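Local atomic coordinates of prefoldin beta subunit 2 (Thermococcus sp., PDB entry 3AEI), a protein that probably takes part, as a beta-type subunit of the archaeal prefoldin chaperone, in capturing unfolded proteins and passing them to a group II chaperonin. Residues Y7-E12 with M88-K93; Q21-K26 with L71-E76. All coordinates share one frame; numbering follows the deposited sequence.

Contact 1: residues Y7-E12 with M88-K93; sequences YELQLE and MEELSK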
loop_
_atom_site.group_PDB
_atom_site.type_symbol
_atom_site.label_atom_id
_atom_site.label_comp_id
_atom_site.label_asym_id
_atom_site.label_seq_id
_atom_site.Cartn_x
_atom_site.Cartn_y
_atom_site.Cartn_z
ATOM N N TYR A 7 9.729 25.397 14.735
ATOM C CA TYR A 7 9.990 24.303 13.788
ATOM C C TYR A 7 9.507 22.981 14.372
ATOM O O TYR A 7 8.914 22.154 13.680
ATOM C CB TYR A 7 11.482 24.213 13.475
ATOM C CG TYR A 7 11.837 23.044 12.594
ATOM C CD1 TYR A 7 11.595 23.075 11.225
ATOM C CD2 TYR A 7 12.458 21.927 13.133
ATOM C CE1 TYR A 7 11.978 22.021 10.415
ATOM C CE2 TYR A 7 12.838 20.878 12.342
ATOM C CZ TYR A 7 12.602 20.924 10.990
ATOM O OH TYR A 7 13.003 19.859 10.223
ATOM N N GLU A 8 9.762 22.777 15.654
ATOM C CA GLU A 8 9.336 21.544 16.305
ATOM C C GLU A 8 7.820 21.456 16.441
ATOM O O GLU A 8 7.255 20.361 16.419
ATOM C CB GLU A 8 10.024 21.403 17.654
ATOM C CG GLU A 8 11.529 21.307 17.487
ATOM C CD GLU A 8 12.244 21.026 18.775
ATOM O OE1 GLU A 8 13.492 21.012 18.767
ATOM O OE2 GLU A 8 11.556 20.816 19.793
ATOM N N LEU A 9 7.149 22.595 16.585
ATOM C CA LEU A 9 5.693 22.564 16.642
ATOM C C LEU A 9 5.200 22.267 15.228
ATOM O O LEU A 9 4.230 21.533 15.043
ATOM C CB LEU A 9 5.115 23.881 17.149
ATOM C CG LEU A 9 5.253 24.152 18.653
ATOM C CD1 LEU A 9 4.960 25.614 18.965
ATOM C CD2 LEU A 9 4.324 23.259 19.430
ATOM N N GLN A 10 5.868 22.822 14.233
ATOM C CA GLN A 10 5.492 22.585 12.856
ATOM C C GLN A 10 5.685 21.133 12.453
ATOM O O GLN A 10 4.886 20.589 11.684
ATOM C CB GLN A 10 6.300 23.496 11.930
ATOM C CG GLN A 10 5.948 24.928 12.109
ATOM C CD GLN A 10 6.953 25.845 11.417
ATOM O OE1 GLN A 10 8.095 25.452 11.157
ATOM N NE2 GLN A 10 6.532 27.074 11.126
ATOM N N LEU A 11 6.751 20.520 12.967
ATOM C CA LEU A 11 7.030 19.119 12.660
ATOM C C LEU A 11 5.909 18.250 13.247
ATOM O O LEU A 11 5.431 17.323 12.599
ATOM C CB LEU A 11 8.344 18.693 13.291
ATOM C CG LEU A 11 9.292 17.806 12.487
ATOM C CD1 LEU A 11 10.000 16.886 13.479
ATOM C CD2 LEU A 11 8.550 16.985 11.428
ATOM N N GLU A 12 5.498 18.564 14.469
ATOM C CA GLU A 12 4.445 17.805 15.131
ATOM C C GLU A 12 3.122 17.991 14.414
ATOM O O GLU A 12 2.372 17.030 14.203
ATOM C CB GLU A 12 4.300 18.253 16.584
ATOM C CG GLU A 12 3.381 17.350 17.374
ATOM C CD GLU A 12 3.152 17.841 18.782
ATOM O OE1 GLU A 12 3.824 18.816 19.187
ATOM O OE2 GLU A 12 2.296 17.249 19.482
ATOM N N MET A 88 -1.674 25.027 16.395
ATOM C CA MET A 88 -1.787 26.225 15.580
ATOM C C MET A 88 -1.877 27.460 16.475
ATOM O O MET A 88 -1.363 28.527 16.131
ATOM C CB MET A 88 -2.997 26.121 14.644
ATOM C CG MET A 88 -2.804 25.052 13.594
ATOM S SD MET A 88 -4.160 24.934 12.426
ATOM C CE MET A 88 -5.336 24.030 13.363
ATOM N N GLU A 89 -2.509 27.310 17.633
ATOM C CA GLU A 89 -2.632 28.425 18.559
ATOM C C GLU A 89 -1.270 28.764 19.162
ATOM O O GLU A 89 -0.936 29.939 19.325
ATOM C CB GLU A 89 -3.632 28.097 19.671
ATOM C CG GLU A 89 -5.021 27.743 19.169
ATOM C CD GLU A 89 -6.001 27.447 20.298
ATOM O OE1 GLU A 89 -5.572 26.858 21.316
ATOM O OE2 GLU A 89 -7.201 27.792 20.160
ATOM N N GLU A 90 -0.480 27.748 19.495
ATOM C CA GLU A 90 0.842 28.015 20.065
ATOM C C GLU A 90 1.668 28.748 19.024
ATOM O O GLU A 90 2.336 29.738 19.321
ATOM C CB GLU A 90 1.573 26.731 20.438
ATOM C CG GLU A 90 1.069 26.015 21.664
ATOM C CD GLU A 90 1.949 24.826 22.032
ATOM O OE1 GLU A 90 3.153 25.031 22.304
ATOM O OE2 GLU A 90 1.439 23.687 22.045
ATOM N N LEU A 91 1.628 28.246 17.798
ATOM C CA LEU A 91 2.379 28.862 16.719
ATOM C C LEU A 91 1.969 30.320 16.566
ATOM O O LEU A 91 2.799 31.171 16.262
ATOM C CB LEU A 91 2.152 28.106 15.403
ATOM C CG LEU A 91 2.958 26.802 15.337
ATOM C CD1 LEU A 91 2.541 25.948 14.155
ATOM C CD2 LEU A 91 4.424 27.139 15.248
ATOM N N SER A 92 0.692 30.609 16.804
ATOM C CA SER A 92 0.196 31.976 16.670
ATOM C C SER A 92 0.714 32.878 17.795
ATOM O O SER A 92 1.065 34.036 17.558
ATOM C CB SER A 92 -1.335 31.969 16.646
ATOM O OG SER A 92 -1.815 32.994 15.800
ATOM N N LYS A 93 0.771 32.348 19.014
ATOM C CA LYS A 93 1.261 33.108 20.161
ATOM C C LYS A 93 2.754 33.451 20.070
ATOM O O LYS A 93 3.217 34.382 20.724
ATOM C CB LYS A 93 1.008 32.331 21.457
ATOM C CG LYS A 93 -0.459 32.123 21.781
ATOM C CD LYS A 93 -0.650 31.153 22.946
ATOM C CE LYS A 93 -2.131 30.886 23.217
ATOM N NZ LYS A 93 -2.332 29.841 24.259
#

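Contact 2: residues Q21-K26 with L71-E76; sequences QSLELK and LVYKRE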
loop_
_atom_site.group_PDB
_atom_site.type_symbol
_atom_site.label_atom_id
_atom_site.label_comp_id
_atom_site.label_asym_id
_atom_site.label_seq_id
_atom_site.Cartn_x
_atom_site.Cartn_y
_atom_site.Cartn_z
ATOM N N GLN A 21 -5.346 13.195 7.693
ATOM C CA GLN A 21 -5.774 13.189 6.290
ATOM C C GLN A 21 -5.951 11.771 5.755
ATOM O O GLN A 21 -6.779 11.525 4.870
ATOM C CB GLN A 21 -4.752 13.941 5.450
ATOM C CG GLN A 21 -4.807 15.429 5.744
ATOM C CD GLN A 21 -3.576 16.177 5.272
ATOM O OE1 GLN A 21 -2.522 15.579 5.010
ATOM N NE2 GLN A 21 -3.678 17.499 5.217
ATOM N N SER A 22 -5.144 10.850 6.282
ATOM C CA SER A 22 -5.236 9.476 5.810
ATOM C C SER A 22 -6.575 8.915 6.289
ATOM O O SER A 22 -7.267 8.212 5.560
ATOM C CB SER A 22 -4.070 8.651 6.371
ATOM O OG SER A 22 -4.251 7.273 6.069
ATOM N N LEU A 23 -6.950 9.244 7.517
ATOM C CA LEU A 23 -8.217 8.753 8.050
ATOM C C LEU A 23 -9.400 9.383 7.334
ATOM O O LEU A 23 -10.378 8.692 7.032
ATOM C CB LEU A 23 -8.313 9.061 9.556
ATOM C CG LEU A 23 -7.249 8.457 10.433
ATOM C CD1 LEU A 23 -7.521 8.925 11.863
ATOM C CD2 LEU A 23 -7.286 6.932 10.341
ATOM N N GLU A 24 -9.341 10.688 7.026
ATOM C CA GLU A 24 -10.470 11.303 6.339
ATOM C C GLU A 24 -10.654 10.672 4.948
ATOM O O GLU A 24 -11.790 10.516 4.470
ATOM C CB GLU A 24 -10.261 12.819 6.196
ATOM C CG GLU A 24 -10.249 13.508 7.513
ATOM C CD GLU A 24 -10.109 15.016 7.414
ATOM O OE1 GLU A 24 -9.243 15.467 6.634
ATOM O OE2 GLU A 24 -10.856 15.735 8.130
ATOM N N LEU A 25 -9.543 10.318 4.284
ATOM C CA LEU A 25 -9.670 9.716 2.967
ATOM C C LEU A 25 -10.444 8.391 3.036
ATOM O O LEU A 25 -11.345 8.133 2.237
ATOM C CB LEU A 25 -8.280 9.475 2.313
ATOM C CG LEU A 25 -8.322 8.638 1.019
ATOM C CD1 LEU A 25 -9.089 9.354 -0.098
ATOM C CD2 LEU A 25 -6.905 8.351 0.608
ATOM N N LYS A 26 -10.070 7.565 3.993
ATOM C CA LYS A 26 -10.713 6.268 4.123
ATOM C C LYS A 26 -12.152 6.498 4.517
ATOM O O LYS A 26 -13.046 5.827 4.027
ATOM C CB LYS A 26 -10.002 5.420 5.172
ATOM C CG LYS A 26 -8.601 4.983 4.787
ATOM C CD LYS A 26 -8.051 4.151 5.942
ATOM C CE LYS A 26 -6.594 3.816 5.741
ATOM N NZ LYS A 26 -5.720 4.971 6.083
ATOM N N LEU A 71 -17.617 5.876 12.603
ATOM C CA LEU A 71 -17.591 6.309 13.997
ATOM C C LEU A 71 -16.180 6.319 14.557
ATOM O O LEU A 71 -15.762 7.269 15.220
ATOM C CB LEU A 71 -18.482 5.379 14.814
ATOM C CG LEU A 71 -18.885 5.788 16.220
ATOM C CD1 LEU A 71 -19.310 7.257 16.248
ATOM C CD2 LEU A 71 -20.002 4.868 16.660
ATOM N N VAL A 72 -15.433 5.258 14.275
ATOM C CA VAL A 72 -14.066 5.144 14.735
ATOM C C VAL A 72 -13.261 6.255 14.053
ATOM O O VAL A 72 -12.493 6.955 14.698
ATOM C CB VAL A 72 -13.466 3.752 14.368
ATOM C CG1 VAL A 72 -11.958 3.726 14.578
ATOM C CG2 VAL A 72 -14.114 2.668 15.233
ATOM N N TYR A 73 -13.441 6.440 12.747
ATOM C CA TYR A 73 -12.642 7.483 12.097
ATOM C C TYR A 73 -13.040 8.893 12.558
ATOM O O TYR A 73 -12.175 9.718 12.830
ATOM C CB TYR A 73 -12.727 7.393 10.565
ATOM C CG TYR A 73 -12.126 6.146 9.957
ATOM C CD1 TYR A 73 -10.876 5.695 10.349
ATOM C CD2 TYR A 73 -12.777 5.470 8.924
ATOM C CE1 TYR A 73 -10.271 4.610 9.722
ATOM C CE2 TYR A 73 -12.181 4.377 8.293
ATOM C CZ TYR A 73 -10.930 3.961 8.695
ATOM O OH TYR A 73 -10.303 2.921 8.051
ATOM N N LYS A 74 -14.332 9.172 12.648
ATOM C CA LYS A 74 -14.767 10.501 13.083
ATOM C C LYS A 74 -14.149 10.856 14.432
ATOM O O LYS A 74 -13.681 11.970 14.627
ATOM C CB LYS A 74 -16.283 10.582 13.193
ATOM C CG LYS A 74 -16.971 11.015 11.920
ATOM C CD LYS A 74 -18.446 11.277 12.149
ATOM C CE LYS A 74 -18.646 12.215 13.326
ATOM N NZ LYS A 74 -20.042 12.718 13.431
ATOM N N ARG A 75 -14.158 9.901 15.358
ATOM C CA ARG A 75 -13.599 10.102 16.687
ATOM C C ARG A 75 -12.093 10.367 16.639
ATOM O O ARG A 75 -11.584 11.282 17.284
ATOM C CB ARG A 75 -13.884 8.871 17.551
ATOM C CG ARG A 75 -13.409 8.981 18.994
ATOM C CD ARG A 75 -13.876 7.776 19.796
ATOM N NE ARG A 75 -15.326 7.605 19.725
ATOM C CZ ARG A 75 -16.206 8.479 20.199
ATOM N NH1 ARG A 75 -17.502 8.238 20.085
ATOM N NH2 ARG A 75 -15.794 9.591 20.793
ATOM N N GLU A 76 -11.373 9.549 15.878
ATOM C CA GLU A 76 -9.930 9.709 15.770
ATOM C C GLU A 76 -9.594 11.047 15.104
ATOM O O GLU A 76 -8.673 11.743 15.547
ATOM C CB GLU A 76 -9.335 8.528 14.997
ATOM C CG GLU A 76 -9.415 7.244 15.787
ATOM C CD GLU A 76 -9.052 6.000 14.998
ATOM O OE1 GLU A 76 -9.146 6.022 13.748
ATOM O OE2 GLU A 76 -8.693 4.990 15.649
#

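Contact 1: residues Y7-E12 with M88-K93
L9 and L91 face each other across an antiparallel coiled coil, the two-helix arm of the prefoldin fold, near the end where both chain termini lie. The evidence for this pairing is the backbone register: their CA atoms, 7.1 Å apart, are the nearest pair across the two segments, and the local helix axes run 160° apart in direction with a closest approach of 10.0 Å. Both leucines send the bond from CA to CB toward the other helix. The closest meeting of the two is of branch with stem: the methyl CD2 of L91 rests on CB of L9 at 3.8 Å, and the L9 methyl CD1 touches that same methyl only slightly farther off. With CG lying opposite its own carbonyl carbon (chi1 -75°), L9 points its two methyls at E90, CD1 keeping that looser touch on L91. There the side chains of L9 and E90 cross at about a right angle. CD2 of L9 sits 3.6 Å from E90 OE1, a van der Waals contact of a methyl with a carboxylate oxygen, and CD1 of L9 lies 3.9 Å from E90 CB, so the leucine fork spans both the head and the root of the glutamate. The charge of that head is met elsewhere, by a salt bridge from E90 OE1 to R5, one turn before L9 on helix 2-37. L9, buried, also touches I87. Q10 flanks the other leucine, again nearly perpendicular, and takes part through its aliphatic portion. No hydrogen bond joins the two segments, and about 210 Å² is buried between them, consistent with a slender two-helix interface of van der Waals packing, part of it against a carboxylate. At its margin, CG of Q10 lies 4.1 Å from CD1 of L91.

Contact 2: residues Q21-K26 with L71-E76
Y73 reaches across to L23 and K26 midway along the antiparallel coiled coil of this prefoldin subunit. The local axes approach to 9.5 Å with directions 152° apart, and the CA atoms of L23 and Y73, separated by 6.1 Å, are the nearest such pair. Apolar packing centres on the fork of L23. Its CD2 lies 3.8 Å from Y73 CD1, while L23 CD1 sits 3.6 Å from CB of E76, one turn further along; I77 and L80 add contacts to the same leucine. One polar atom also lies over the ring: the backbone O of L23, 4.3 Å above the plane of Y73 and displaced toward the rim. K26 contributes hydrocarbon instead of charge. Its stem crosses Y73 at about a right angle, and the bend at chi4 (79°) swings the ammonium end away from helix 59-93. Replacing Y73 with an alanine here would probably open a gap between the helices, leaving L23 CD2 and the methylenes of K26 without the ring they pack on. Beyond the pair, Y73 also touches M27 and L30, and K26 packs on S51 of the second subunit. No hydrogen bond crosses between the segments; the tightest approach is K26 CD to the Y73 hydroxyl OH, 3.3 Å.

Overall arrangement
Contacts 1 and 2 join the same two elements, helix 2-37 and helix 59-93, at points whose centres lie about 23 Å apart, with nearest atoms about 10 Å apart. Contact 1 sits toward the terminal end of the arm, yet it is partly buried through L9, whereas contact 2 is a surface contact; the centre of contact 1 is about 23 Å from the chain centre, that of contact 2 about 2 Å. The pairing is leucine on leucine in contact 1 and leucine with tyrosine in contact 2, where the CA atoms come closer. Glutamates flank both, but only contact 2 has a residue packing on the second subunit; no other chain of the assembly touches 7-12 or 88-93.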